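Local coordinates for protein cGAS/DncV-like nucleotidyltransferase in E. coli homolog (Rhodothermus marinus SG0.5JP17-172, PDB 6E0K) that makes the cyclic dinucleotide 3',3'-cUAMP from UTP and ATP, a second messenger that triggers abortive infection in the CBASS defence against bacteriophage, at residues A[198-203]-A[280-285]; A[213-218]-A[273-278]; A[225-228]-A[233-236]. All coordinates share one frame; numbering follows the deposited sequence.

Interaction 1: A[198-203]-A[280-285]; sequences TYLIEQ and DDLWTG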
loop_
_atom_site.group_PDB
_atom_site.type_symbol
_atom_site.label_atom_id
_atom_site.label_comp_id
_atom_site.label_asym_id
_atom_site.label_seq_id
_atom_site.Cartn_x
_atom_site.Cartn_y
_atom_site.Cartn_z
ATOM N N THR A 198 1.565 -15.113 -7.645
ATOM C CA THR A 198 1.136 -16.075 -6.636
ATOM C C THR A 198 0.998 -17.478 -7.221
ATOM O O THR A 198 1.323 -18.465 -6.555
ATOM C CB THR A 198 -0.166 -15.585 -6.004
ATOM O OG1 THR A 198 0.124 -14.380 -5.286
ATOM C CG2 THR A 198 -0.757 -16.618 -5.053
ATOM N N TYR A 199 0.555 -17.581 -8.474
ATOM C CA TYR A 199 0.552 -18.871 -9.159
ATOM C C TYR A 199 1.947 -19.492 -9.173
ATOM O O TYR A 199 2.104 -20.694 -8.911
ATOM C CB TYR A 199 0.008 -18.686 -10.579
ATOM C CG TYR A 199 0.196 -19.856 -11.515
ATOM C CD1 TYR A 199 1.288 -19.923 -12.361
ATOM C CD2 TYR A 199 -0.744 -20.864 -11.577
ATOM C CE1 TYR A 199 1.458 -20.986 -13.219
ATOM C CE2 TYR A 199 -0.583 -21.922 -12.444
ATOM C CZ TYR A 199 0.522 -21.974 -13.256
ATOM O OH TYR A 199 0.696 -23.028 -14.120
ATOM N N LEU A 200 2.976 -18.676 -9.434
ATOM C CA LEU A 200 4.339 -19.201 -9.464
ATOM C C LEU A 200 4.835 -19.552 -8.068
ATOM O O LEU A 200 5.490 -20.584 -7.878
ATOM C CB LEU A 200 5.268 -18.185 -10.129
ATOM C CG LEU A 200 5.081 -18.049 -11.636
ATOM C CD1 LEU A 200 5.894 -16.869 -12.111
ATOM C CD2 LEU A 200 5.533 -19.315 -12.340
ATOM N N ILE A 201 4.529 -18.705 -7.076
ATOM C CA ILE A 201 4.946 -18.996 -5.705
ATOM C C ILE A 201 4.336 -20.310 -5.235
ATOM O O ILE A 201 4.991 -21.098 -4.537
ATOM C CB ILE A 201 4.570 -17.833 -4.764
ATOM C CG1 ILE A 201 5.349 -16.567 -5.136
ATOM C CG2 ILE A 201 4.845 -18.205 -3.321
ATOM C CD1 ILE A 201 4.879 -15.315 -4.362
ATOM N N GLU A 202 3.076 -20.572 -5.611
ATOM C CA GLU A 202 2.449 -21.834 -5.228
ATOM C C GLU A 202 3.205 -23.024 -5.796
ATOM O O GLU A 202 3.199 -24.104 -5.198
ATOM C CB GLU A 202 0.985 -21.872 -5.682
ATOM C CG GLU A 202 0.061 -20.998 -4.830
ATOM C CD GLU A 202 -1.292 -20.715 -5.482
ATOM O OE1 GLU A 202 -1.506 -21.104 -6.655
ATOM O OE2 GLU A 202 -2.143 -20.084 -4.816
ATOM N N GLN A 203 3.889 -22.842 -6.923
ATOM C CA GLN A 203 4.649 -23.920 -7.541
ATOM C C GLN A 203 6.099 -23.973 -7.089
ATOM O O GLN A 203 6.847 -24.829 -7.570
ATOM C CB GLN A 203 4.595 -23.775 -9.052
ATOM C CG GLN A 203 3.214 -23.898 -9.591
ATOM C CD GLN A 203 3.171 -23.632 -11.063
ATOM O OE1 GLN A 203 3.983 -22.867 -11.589
ATOM N NE2 GLN A 203 2.229 -24.263 -11.748
ATOM N N ASP A 280 8.655 -13.434 -17.855
ATOM C CA ASP A 280 9.092 -13.918 -19.160
ATOM C C ASP A 280 8.973 -15.435 -19.246
ATOM O O ASP A 280 8.455 -15.978 -20.229
ATOM C CB ASP A 280 10.545 -13.516 -19.400
ATOM C CG ASP A 280 10.706 -12.146 -20.021
ATOM O OD1 ASP A 280 9.758 -11.618 -20.640
ATOM O OD2 ASP A 280 11.833 -11.606 -19.915
ATOM N N ASP A 281 9.506 -16.137 -18.238
ATOM C CA ASP A 281 9.512 -17.600 -18.266
ATOM C C ASP A 281 8.099 -18.154 -18.227
ATOM O O ASP A 281 7.797 -19.143 -18.904
ATOM C CB ASP A 281 10.298 -18.167 -17.082
ATOM C CG ASP A 281 11.786 -17.976 -17.196
ATOM O OD1 ASP A 281 12.290 -17.708 -18.307
ATOM O OD2 ASP A 281 12.455 -18.124 -16.149
ATOM N N LEU A 282 7.229 -17.554 -17.408
ATOM C CA LEU A 282 5.830 -17.976 -17.355
ATOM C C LEU A 282 5.185 -17.873 -18.728
ATOM O O LEU A 282 4.522 -18.809 -19.200
ATOM C CB LEU A 282 5.083 -17.102 -16.342
ATOM C CG LEU A 282 3.573 -17.242 -16.268
ATOM C CD1 LEU A 282 3.217 -18.616 -15.703
ATOM C CD2 LEU A 282 3.034 -16.130 -15.371
ATOM N N TRP A 283 5.412 -16.748 -19.398
ATOM C CA TRP A 283 4.832 -16.496 -20.710
ATOM C C TRP A 283 5.372 -17.469 -21.753
ATOM O O TRP A 283 4.598 -18.131 -22.455
ATOM C CB TRP A 283 5.131 -15.054 -21.126
ATOM C CG TRP A 283 4.458 -14.676 -22.397
ATOM C CD1 TRP A 283 4.982 -14.734 -23.661
ATOM C CD2 TRP A 283 3.113 -14.216 -22.538
ATOM N NE1 TRP A 283 4.045 -14.306 -24.577
ATOM C CE2 TRP A 283 2.887 -13.996 -23.912
ATOM C CE3 TRP A 283 2.079 -13.951 -21.629
ATOM C CZ2 TRP A 283 1.667 -13.534 -24.401
ATOM C CZ3 TRP A 283 0.871 -13.489 -22.118
ATOM C CH2 TRP A 283 0.678 -13.285 -23.488
ATOM N N THR A 284 6.702 -17.557 -21.877
ATOM C CA THR A 284 7.288 -18.375 -22.938
ATOM C C THR A 284 7.079 -19.864 -22.682
ATOM O O THR A 284 6.971 -20.647 -23.634
ATOM C CB THR A 284 8.783 -18.069 -23.093
ATOM O OG1 THR A 284 9.474 -18.387 -21.882
ATOM C CG2 THR A 284 9.017 -16.605 -23.425
ATOM N N GLY A 285 7.011 -20.271 -21.414
ATOM C CA GLY A 285 6.848 -21.683 -21.096
ATOM C C GLY A 285 5.443 -22.208 -21.271
ATOM O O GLY A 285 5.261 -23.424 -21.396
#
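L282 meets Y199 and L200 through a single methyl group. Its CD1 lies 3.9 Å from CE1 of Y199, and on the other neighbour the distance from L282 CD1 to L200 CD2 is 4.1 Å. The methyl therefore sits against two consecutive side chains of residues 198-203, touching one flank of the tyrosine ring and one branch of the leucine. It approaches the ring at a slant, so neither a face-on nor an edge-on description applies. The reach comes from the torsion of L282: CG stands anti to the backbone N (chi1 172°), which carries the isobutyl group across to the other helix. Y199 extends from its own helix with the same setting (chi1 168°). The backbones stay well apart, 8.1 Å between CA of L200 and CA of L282, so side chains alone make the contact between 198-203 and 280-285.

These are helices 186-202 and 269-285 of the helical part of this CD-NTase, and the contact lies toward their C-terminal ends, its centre about 24 Å from the centre of the chain. Around the first shell, W11 of helix 5-11 touches L282 and also meets the ring of Y199, with the planes at about 50°, adding a third helix to the cluster. L200 also packs on M279, three residues before L282 in helix 269-285. Further out, D280 forms a salt bridge with K243, tying this turn of helix 269-285 to helix 231-244. On the opposite partner, T198 OG1 is hydrogen-bonded to the backbone O of K194, the ATP-binding lysine one turn earlier in helix 186-202.

Interaction 2: A[213-218]-A[273-278]; sequences YFLECL and RRFLRY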
loop_
_atom_site.group_PDB
_atom_site.type_symbol
_atom_site.label_atom_id
_atom_site.label_comp_id
_atom_site.label_asym_id
_atom_site.label_seq_id
_atom_site.Cartn_x
_atom_site.Cartn_y
_atom_site.Cartn_z
ATOM N N TYR A 213 2.986 -4.222 -2.481
ATOM C CA TYR A 213 3.159 -2.778 -2.561
ATOM C C TYR A 213 4.223 -2.407 -3.591
ATOM O O TYR A 213 4.023 -1.498 -4.406
ATOM C CB TYR A 213 3.506 -2.227 -1.179
ATOM C CG TYR A 213 3.893 -0.770 -1.174
ATOM C CD1 TYR A 213 2.921 0.219 -1.251
ATOM C CD2 TYR A 213 5.223 -0.386 -1.081
ATOM C CE1 TYR A 213 3.261 1.559 -1.223
ATOM C CE2 TYR A 213 5.582 0.961 -1.064
ATOM C CZ TYR A 213 4.586 1.926 -1.143
ATOM O OH TYR A 213 4.917 3.268 -1.119
ATOM N N PHE A 214 5.363 -3.109 -3.575
ATOM C CA PHE A 214 6.424 -2.830 -4.543
ATOM C C PHE A 214 5.961 -3.104 -5.967
ATOM O O PHE A 214 6.336 -2.387 -6.906
ATOM C CB PHE A 214 7.662 -3.669 -4.228
ATOM C CG PHE A 214 8.359 -3.297 -2.950
ATOM C CD1 PHE A 214 8.297 -2.007 -2.452
ATOM C CD2 PHE A 214 9.086 -4.252 -2.254
ATOM C CE1 PHE A 214 8.953 -1.671 -1.276
ATOM C CE2 PHE A 214 9.737 -3.933 -1.078
ATOM C CZ PHE A 214 9.673 -2.637 -0.590
ATOM N N LEU A 215 5.135 -4.138 -6.150
ATOM C CA LEU A 215 4.649 -4.455 -7.491
ATOM C C LEU A 215 3.717 -3.363 -8.000
ATOM O O LEU A 215 3.803 -2.969 -9.169
ATOM C CB LEU A 215 3.952 -5.820 -7.489
ATOM C CG LEU A 215 3.349 -6.262 -8.817
ATOM C CD1 LEU A 215 4.408 -6.304 -9.899
ATOM C CD2 LEU A 215 2.681 -7.620 -8.632
ATOM N N GLU A 216 2.834 -2.845 -7.132
ATOM C CA GLU A 216 1.981 -1.720 -7.521
ATOM C C GLU A 216 2.819 -0.519 -7.921
ATOM O O GLU A 216 2.568 0.117 -8.953
ATOM C CB GLU A 216 1.026 -1.338 -6.382
ATOM C CG GLU A 216 -0.054 -2.369 -6.141
ATOM C CD GLU A 216 -1.201 -1.886 -5.250
ATOM O OE1 GLU A 216 -1.376 -0.658 -5.000
ATOM O OE2 GLU A 216 -1.927 -2.772 -4.774
ATOM N N CYS A 217 3.832 -0.196 -7.113
ATOM C CA CYS A 217 4.692 0.938 -7.433
ATOM C C CYS A 217 5.433 0.720 -8.745
ATOM O O CYS A 217 5.591 1.657 -9.536
ATOM C CB CYS A 217 5.687 1.190 -6.294
ATOM S SG CYS A 217 4.930 1.802 -4.763
ATOM N N LEU A 218 5.905 -0.507 -8.994
ATOM C CA LEU A 218 6.603 -0.789 -10.242
ATOM C C LEU A 218 5.693 -0.530 -11.434
ATOM O O LEU A 218 6.072 0.156 -12.392
ATOM C CB LEU A 218 7.097 -2.239 -10.245
ATOM C CG LEU A 218 7.914 -2.659 -11.469
ATOM C CD1 LEU A 218 9.324 -2.064 -11.378
ATOM C CD2 LEU A 218 7.973 -4.182 -11.591
ATOM N N ARG A 273 14.151 -6.927 -11.561
ATOM C CA ARG A 273 14.578 -7.675 -12.745
ATOM C C ARG A 273 14.271 -9.160 -12.606
ATOM O O ARG A 273 13.950 -9.835 -13.593
ATOM C CB ARG A 273 16.072 -7.467 -12.981
ATOM C CG ARG A 273 16.447 -6.029 -13.194
ATOM C CD ARG A 273 16.033 -5.581 -14.554
ATOM N NE ARG A 273 16.596 -4.272 -14.874
ATOM C CZ ARG A 273 16.058 -3.441 -15.755
ATOM N NH1 ARG A 273 14.940 -3.791 -16.389
ATOM N NH2 ARG A 273 16.622 -2.264 -15.987
ATOM N N ARG A 274 14.395 -9.699 -11.393
ATOM C CA ARG A 274 14.043 -11.097 -11.183
ATOM C C ARG A 274 12.565 -11.335 -11.473
ATOM O O ARG A 274 12.193 -12.315 -12.130
ATOM C CB ARG A 274 14.388 -11.523 -9.755
ATOM C CG ARG A 274 14.033 -12.991 -9.464
ATOM C CD ARG A 274 14.417 -13.419 -8.059
ATOM N NE ARG A 274 13.588 -12.779 -7.051
ATOM C CZ ARG A 274 13.553 -13.126 -5.770
ATOM N NH1 ARG A 274 14.299 -14.135 -5.320
ATOM N NH2 ARG A 274 12.754 -12.465 -4.939
ATOM N N PHE A 275 11.699 -10.452 -10.971
ATOM C CA PHE A 275 10.276 -10.579 -11.271
ATOM C C PHE A 275 10.038 -10.590 -12.776
ATOM O O PHE A 275 9.250 -11.395 -13.282
ATOM C CB PHE A 275 9.501 -9.445 -10.589
ATOM C CG PHE A 275 8.120 -9.216 -11.152
ATOM C CD1 PHE A 275 7.082 -10.089 -10.862
ATOM C CD2 PHE A 275 7.863 -8.131 -11.973
ATOM C CE1 PHE A 275 5.813 -9.888 -11.376
ATOM C CE2 PHE A 275 6.578 -7.919 -12.490
ATOM C CZ PHE A 275 5.556 -8.811 -12.192
ATOM N N LEU A 276 10.737 -9.725 -13.515
ATOM C CA LEU A 276 10.546 -9.688 -14.962
ATOM C C LEU A 276 10.997 -10.990 -15.615
ATOM O O LEU A 276 10.342 -11.474 -16.548
ATOM C CB LEU A 276 11.297 -8.508 -15.572
ATOM C CG LEU A 276 10.888 -7.129 -15.046
ATOM C CD1 LEU A 276 11.788 -6.076 -15.687
ATOM C CD2 LEU A 276 9.412 -6.816 -15.310
ATOM N N ARG A 277 12.104 -11.570 -15.136
ATOM C CA ARG A 277 12.544 -12.872 -15.644
ATOM C C ARG A 277 11.495 -13.950 -15.395
ATOM O O ARG A 277 11.242 -14.793 -16.267
ATOM C CB ARG A 277 13.883 -13.278 -15.014
ATOM C CG ARG A 277 15.077 -12.528 -15.553
ATOM C CD ARG A 277 16.394 -13.165 -15.113
ATOM N NE ARG A 277 16.594 -13.178 -13.664
ATOM C CZ ARG A 277 17.149 -12.191 -12.970
ATOM N NH1 ARG A 277 17.529 -11.071 -13.577
ATOM N NH2 ARG A 277 17.316 -12.321 -11.660
ATOM N N TYR A 278 10.859 -13.937 -14.217
ATOM C CA TYR A 278 9.864 -14.963 -13.935
ATOM C C TYR A 278 8.616 -14.769 -14.795
ATOM O O TYR A 278 8.007 -15.746 -15.245
ATOM C CB TYR A 278 9.514 -14.975 -12.435
ATOM C CG TYR A 278 10.461 -15.814 -11.589
ATOM C CD1 TYR A 278 11.734 -15.356 -11.269
ATOM C CD2 TYR A 278 10.072 -17.061 -11.111
ATOM C CE1 TYR A 278 12.594 -16.119 -10.484
ATOM C CE2 TYR A 278 10.922 -17.829 -10.339
ATOM C CZ TYR A 278 12.180 -17.360 -10.033
ATOM O OH TYR A 278 13.046 -18.121 -9.260
#
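F275 receives two leucines of helix 212-220, L215 and L218, and all the direct contacts between 213-218 and 273-278 are apolar. L215 CD1 approaches the far end of the ring, 3.6 Å from F275 CZ, with the side chains crossing at about a right angle. L218 CD2 lies nearer the ring's base, 4.0 Å from F275 CD2. Both methyls also approach F275 CE2, so CE2 is the ring atom the two methyls share. Their three-residue spacing sets them about a turn apart on the same flank of the helix. Each approach to the ring is oblique. F275 reaches them with CG anti to its backbone N (chi1 162°).

The polar interactions lie around this core. E216, pointing elsewhere, is hydrogen-bonded to T53 and H171 and has a long, weak ion pair with K194, which binds ATP. R274 forms a salt bridge with D208, and R273 is hydrogen-bonded to the backbone O of A245.

F193 of helix 186-202 touches both L215 and F275, and L215 also packs on K194. With all three touching residues buried, the contact depends on shape and exclusion of water, and it backs an ATP-binding lysine with hydrocarbon.

Interaction 3: A[225-228]-A[233-236]; sequences SKFG and DTFC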
loop_
_atom_site.group_PDB
_atom_site.type_symbol
_atom_site.label_atom_id
_atom_site.label_comp_id
_atom_site.label_asym_id
_atom_site.label_seq_id
_atom_site.Cartn_x
_atom_site.Cartn_y
_atom_site.Cartn_z
ATOM N N SER A 225 -0.087 4.031 -21.958
ATOM C CA SER A 225 -0.309 3.398 -23.256
ATOM C C SER A 225 -0.119 1.887 -23.225
ATOM O O SER A 225 -0.600 1.196 -24.130
ATOM C CB SER A 225 0.633 4.003 -24.293
ATOM O OG SER A 225 1.975 4.002 -23.808
ATOM N N LYS A 226 0.580 1.354 -22.221
ATOM C CA LYS A 226 0.813 -0.084 -22.153
ATOM C C LYS A 226 -0.380 -0.851 -21.598
ATOM O O LYS A 226 -0.421 -2.083 -21.719
ATOM C CB LYS A 226 2.059 -0.370 -21.300
ATOM C CG LYS A 226 3.293 0.433 -21.739
ATOM C CD LYS A 226 3.616 0.205 -23.202
ATOM C CE LYS A 226 4.828 1.018 -23.624
ATOM N NZ LYS A 226 5.108 0.798 -25.063
ATOM N N PHE A 227 -1.364 -0.164 -21.020
ATOM C CA PHE A 227 -2.488 -0.821 -20.364
ATOM C C PHE A 227 -3.709 -0.725 -21.268
ATOM O O PHE A 227 -4.215 0.377 -21.504
ATOM C CB PHE A 227 -2.789 -0.160 -19.015
ATOM C CG PHE A 227 -1.646 -0.200 -18.041
ATOM C CD1 PHE A 227 -0.669 0.786 -18.047
ATOM C CD2 PHE A 227 -1.567 -1.208 -17.090
ATOM C CE1 PHE A 227 0.383 0.741 -17.143
ATOM C CE2 PHE A 227 -0.523 -1.259 -16.195
ATOM C CZ PHE A 227 0.452 -0.276 -16.207
ATOM N N GLY A 228 -4.197 -1.851 -21.755
ATOM C CA GLY A 228 -5.425 -1.803 -22.532
ATOM C C GLY A 228 -5.443 -2.841 -23.635
ATOM O O GLY A 228 -4.503 -3.606 -23.822
ATOM N N ASP A 233 -2.027 -8.496 -24.629
ATOM C CA ASP A 233 -1.258 -7.352 -25.107
ATOM C C ASP A 233 -0.731 -6.526 -23.945
ATOM O O ASP A 233 0.384 -5.998 -24.010
ATOM C CB ASP A 233 -2.110 -6.486 -26.036
ATOM C CG ASP A 233 -2.467 -7.202 -27.326
ATOM O OD1 ASP A 233 -1.629 -7.986 -27.813
ATOM O OD2 ASP A 233 -3.581 -6.992 -27.840
ATOM N N THR A 234 -1.521 -6.400 -22.875
ATOM C CA THR A 234 -1.069 -5.646 -21.715
ATOM C C THR A 234 0.073 -6.367 -21.015
ATOM O O THR A 234 1.091 -5.749 -20.679
ATOM C CB THR A 234 -2.231 -5.407 -20.751
ATOM O OG1 THR A 234 -3.220 -4.596 -21.393
ATOM C CG2 THR A 234 -1.735 -4.697 -19.500
ATOM N N PHE A 235 -0.069 -7.682 -20.808
ATOM C CA PHE A 235 0.993 -8.445 -20.156
ATOM C C PHE A 235 2.321 -8.212 -20.868
ATOM O O PHE A 235 3.317 -7.840 -20.242
ATOM C CB PHE A 235 0.629 -9.939 -20.138
ATOM C CG PHE A 235 1.564 -10.809 -19.308
ATOM C CD1 PHE A 235 2.849 -11.095 -19.752
ATOM C CD2 PHE A 235 1.135 -11.369 -18.113
ATOM C CE1 PHE A 235 3.706 -11.901 -19.007
ATOM C CE2 PHE A 235 1.990 -12.185 -17.357
ATOM C CZ PHE A 235 3.274 -12.443 -17.811
ATOM N N CYS A 236 2.327 -8.348 -22.193
ATOM C CA CYS A 236 3.579 -8.261 -22.941
ATOM C C CYS A 236 4.060 -6.824 -23.062
ATOM O O CYS A 236 5.265 -6.560 -22.951
ATOM C CB CYS A 236 3.404 -8.890 -24.320
ATOM S SG CYS A 236 3.236 -10.670 -24.203
#
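F227 and T234 bring their CA atoms within 5.2 Å of each other, and G228 follows with phi at 146°, a conformation in which a CB would jam against the preceding carbonyl O and which therefore calls for glycine. G228 N faces T234 OG1: its N-H donates to that oxygen at 2.9 Å, nearly straight with an N-H...O angle of 167°. G228 O also lies 2.9 Å from T234 OG1.

T234 carries most of the contact. Its chi1 of -64° sets OG1 anti to the carbonyl carbon and CG2 anti to the backbone N, so that the two branches serve different partners. OG1, besides accepting from G228, is hydrogen-bonded to the backbone O of T230, four residues earlier, and since that carbonyl can only accept, the threonine proton goes there. The hydroxyl thus accepts one hydrogen bond and makes another, which should restrain its rotation. The CG2 methyl instead lies against the chain of the loop, 3.7 Å from K226 O, and beside the F227 ring, whose CD2 is 4.2 Å from T234 CG2. K226 O also approaches T234 CA at 3.6 Å.

The CB of F227 points away from the helix segment; its ring meets Y186 edge-to-face and packs on T189 and V238. K226 lays its side chain along helix 231-244, over S237, V238 and W241. T230 OG1 is hydrogen-bonded to D233 N, holding the first turn together just behind the contact.

The arrangement is a loop folded back on the helix that follows it: the connection between helices 212-220 and 231-244 is pinned through a threonine hydroxyl to the opening turns of helix 231-244, in the helical part of this CD-NTase.

Overall arrangement
Followed from the N terminus, the chain passes 198-203 on helix 186-202, then 213-218 on helix 212-220, then both halves of interaction 3 in quick succession. It returns along helix 269-285, which closes interaction 2 at 273-278 and then interaction 1 at 280-285. The loops are concentric: 76 residues separate the segments of interaction 1, 54 those of interaction 2 and four those of interaction 3, and none cross. Helix 269-285 thus joins interactions 1 and 2. W283 links interactions 1 and 3, with its CZ2 3.3 Å from C236 SG and its ring stacked on F235. Together the contacts tie four successive helices of the helical region.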